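Local coordinates for PUM-HD domain-containing protein (Caenorhabditis elegans, PDB 7CGF), which binds RNA through its Pumilio homology domain and probably recognises the 3' untranslated regions of mRNAs, at residues C273-A278 / F317-S322. The protein carries 2 engineered substitutions. Sequence-based numbering, arbitrary orientation.
Sequences CLEQGA and FDQVTS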
loop_
_atom_site.group_PDB
_atom_site.type_symbol
_atom_site.label_atom_id
_atom_site.label_comp_id
_atom_site.label_asym_id
_atom_site.label_seq_id
_atom_site.Cartn_x
_atom_site.Cartn_y
_atom_site.Cartn_z
ATOM N N CYS A 273 -0.893 -18.140 -6.591
ATOM C CA CYS A 273 -1.272 -19.454 -6.065
ATOM C C CYS A 273 -0.099 -20.420 -6.085
ATOM O O CYS A 273 0.078 -21.221 -5.155
ATOM C CB CYS A 273 -2.418 -20.044 -6.876
ATOM S SG CYS A 273 -4.011 -19.218 -6.667
ATOM N N LEU A 274 0.694 -20.383 -7.154
ATOM C CA LEU A 274 1.800 -21.329 -7.276
ATOM C C LEU A 274 2.946 -20.982 -6.335
ATOM O O LEU A 274 3.641 -21.882 -5.850
ATOM C CB LEU A 274 2.281 -21.372 -8.725
ATOM C CG LEU A 274 1.295 -21.977 -9.722
ATOM C CD1 LEU A 274 1.654 -21.541 -11.131
ATOM C CD2 LEU A 274 1.246 -23.510 -9.632
ATOM N N GLU A 275 3.156 -19.690 -6.069
ATOM C CA GLU A 275 4.204 -19.248 -5.154
ATOM C C GLU A 275 3.813 -19.482 -3.698
ATOM O O GLU A 275 4.659 -19.854 -2.879
ATOM C CB GLU A 275 4.506 -17.763 -5.395
ATOM C CG GLU A 275 4.947 -17.438 -6.815
ATOM C CD GLU A 275 4.898 -15.944 -7.142
ATOM O OE1 GLU A 275 4.221 -15.170 -6.426
ATOM O OE2 GLU A 275 5.541 -15.539 -8.132
ATOM N N GLN A 276 2.539 -19.289 -3.361
ATOM C CA GLN A 276 2.068 -19.361 -1.979
ATOM C C GLN A 276 1.418 -20.686 -1.615
ATOM O O GLN A 276 1.277 -20.980 -0.420
ATOM C CB GLN A 276 1.049 -18.249 -1.708
ATOM C CG GLN A 276 1.644 -16.867 -1.748
ATOM C CD GLN A 276 2.280 -16.481 -0.433
ATOM O OE1 GLN A 276 1.919 -17.011 0.621
ATOM N NE2 GLN A 276 3.233 -15.556 -0.483
ATOM N N GLY A 277 1.005 -21.479 -2.598
ATOM C CA GLY A 277 0.191 -22.640 -2.312
ATOM C C GLY A 277 1.004 -23.838 -1.850
ATOM O O GLY A 277 2.178 -24.002 -2.183
ATOM N N ALA A 278 0.346 -24.686 -1.065
ATOM C CA ALA A 278 0.943 -25.938 -0.639
ATOM C C ALA A 278 0.961 -26.929 -1.793
ATOM O O ALA A 278 0.329 -26.731 -2.836
ATOM C CB ALA A 278 0.176 -26.525 0.542
ATOM N N PHE A 317 6.470 -24.702 -13.844
ATOM C CA PHE A 317 7.711 -25.473 -13.873
ATOM C C PHE A 317 8.653 -25.047 -12.757
ATOM O O PHE A 317 9.308 -25.886 -12.130
ATOM C CB PHE A 317 8.408 -25.320 -15.230
ATOM C CG PHE A 317 7.917 -26.270 -16.287
ATOM C CD1 PHE A 317 6.779 -25.990 -17.026
ATOM C CD2 PHE A 317 8.621 -27.438 -16.568
ATOM C CE1 PHE A 317 6.327 -26.863 -18.021
ATOM C CE2 PHE A 317 8.175 -28.317 -17.559
ATOM C CZ PHE A 317 7.035 -28.034 -18.285
ATOM N N ASP A 318 8.725 -23.744 -12.476
ATOM C CA ASP A 318 9.671 -23.271 -11.476
ATOM C C ASP A 318 9.246 -23.599 -10.047
ATOM O O ASP A 318 10.109 -23.665 -9.165
ATOM C CB ASP A 318 9.878 -21.759 -11.632
ATOM C CG ASP A 318 10.469 -21.383 -12.987
ATOM O OD1 ASP A 318 11.034 -22.269 -13.676
ATOM O OD2 ASP A 318 10.377 -20.192 -13.369
ATOM N N GLN A 319 7.953 -23.838 -9.794
ATOM C CA GLN A 319 7.443 -23.902 -8.428
ATOM C C GLN A 319 6.988 -25.276 -7.955
ATOM O O GLN A 319 6.802 -25.452 -6.747
ATOM C CB GLN A 319 6.263 -22.930 -8.252
ATOM C CG GLN A 319 6.618 -21.465 -8.470
ATOM C CD GLN A 319 7.382 -20.859 -7.308
ATOM O OE1 GLN A 319 7.161 -21.211 -6.144
ATOM N NE2 GLN A 319 8.277 -19.929 -7.616
ATOM N N VAL A 320 6.775 -26.243 -8.836
ATOM C CA VAL A 320 6.139 -27.488 -8.442
ATOM C C VAL A 320 7.207 -28.527 -8.117
ATOM O O VAL A 320 8.401 -28.297 -8.287
ATOM C CB VAL A 320 5.145 -27.999 -9.512
ATOM C CG1 VAL A 320 4.067 -26.938 -9.777
ATOM C CG2 VAL A 320 5.868 -28.408 -10.793
ATOM N N THR A 321 6.770 -29.680 -7.611
ATOM C CA THR A 321 7.705 -30.722 -7.208
ATOM C C THR A 321 8.297 -31.396 -8.441
ATOM O O THR A 321 7.796 -31.255 -9.558
ATOM C CB THR A 321 7.021 -31.767 -6.322
ATOM O OG1 THR A 321 6.005 -32.443 -7.066
ATOM C CG2 THR A 321 6.389 -31.120 -5.101
ATOM N N SER A 322 9.378 -32.153 -8.229
ATOM C CA SER A 322 9.966 -32.891 -9.342
ATOM C C SER A 322 8.962 -33.867 -9.925
ATOM O O SER A 322 8.861 -34.019 -11.150
ATOM C CB SER A 322 11.224 -33.630 -8.884
ATOM O OG SER A 322 10.876 -34.721 -8.059
#
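Gln-319 lies against Leu-274 and Glu-275, and in doing so joins the C-terminal ends of two helices from successive predicted Pumilio repeats. Its CB meets Leu-274 CB at 4.3 Å, where the two backbones draw near, the CA atoms of Leu-274 and Gln-319 standing 6.3 Å apart. CG lies anti to the carbonyl carbon of its own residue (chi1 -62°), and a further bend at chi2 (-76°) brings the amide oxygen to the last turn of the other helix. The amide thus arrives oxygen first: OE1 rests 3.7 Å from Glu-275 CA, and it is also 3.6 Å from Leu-274 O, a meeting of two acceptors that gives packing without a bond. CD touches Glu-275 CG at 4.2 Å, alongside the start of that side chain, whose carboxylate is engaged by Lys-315 in a salt bridge. Shortening Gln-319 to an alanine would probably open a gap beside Glu-275 CA and the aliphatic stem of that side chain, since CG, CD and OE1 would be gone.

Val-320, the first residue to depart from helical geometry, adds an apolar touch deeper in: its CG1 reaches Leu-274 CD2 at 4.4 Å. Thr-321 follows as the N-cap of helix 322-332, its OG1 accepting from Gln-324 N.

The arrangement illustrates how a Pumilio domain is built, by side-to-side stacking of equivalent helices, here 266-276 and 309-319, over a second layer. Helix 279-290 supplies Ile-285 beside Leu-274 and Val-286 beside Val-320, while its Lys-282 hydrogen-bonds Gln-319 O. Leu-274 also packs on Lys-315 and Met-316 of helix 309-319, and Val-320 meets Arg-325 of helix 322-332, so the seam between repeats draws on four helices.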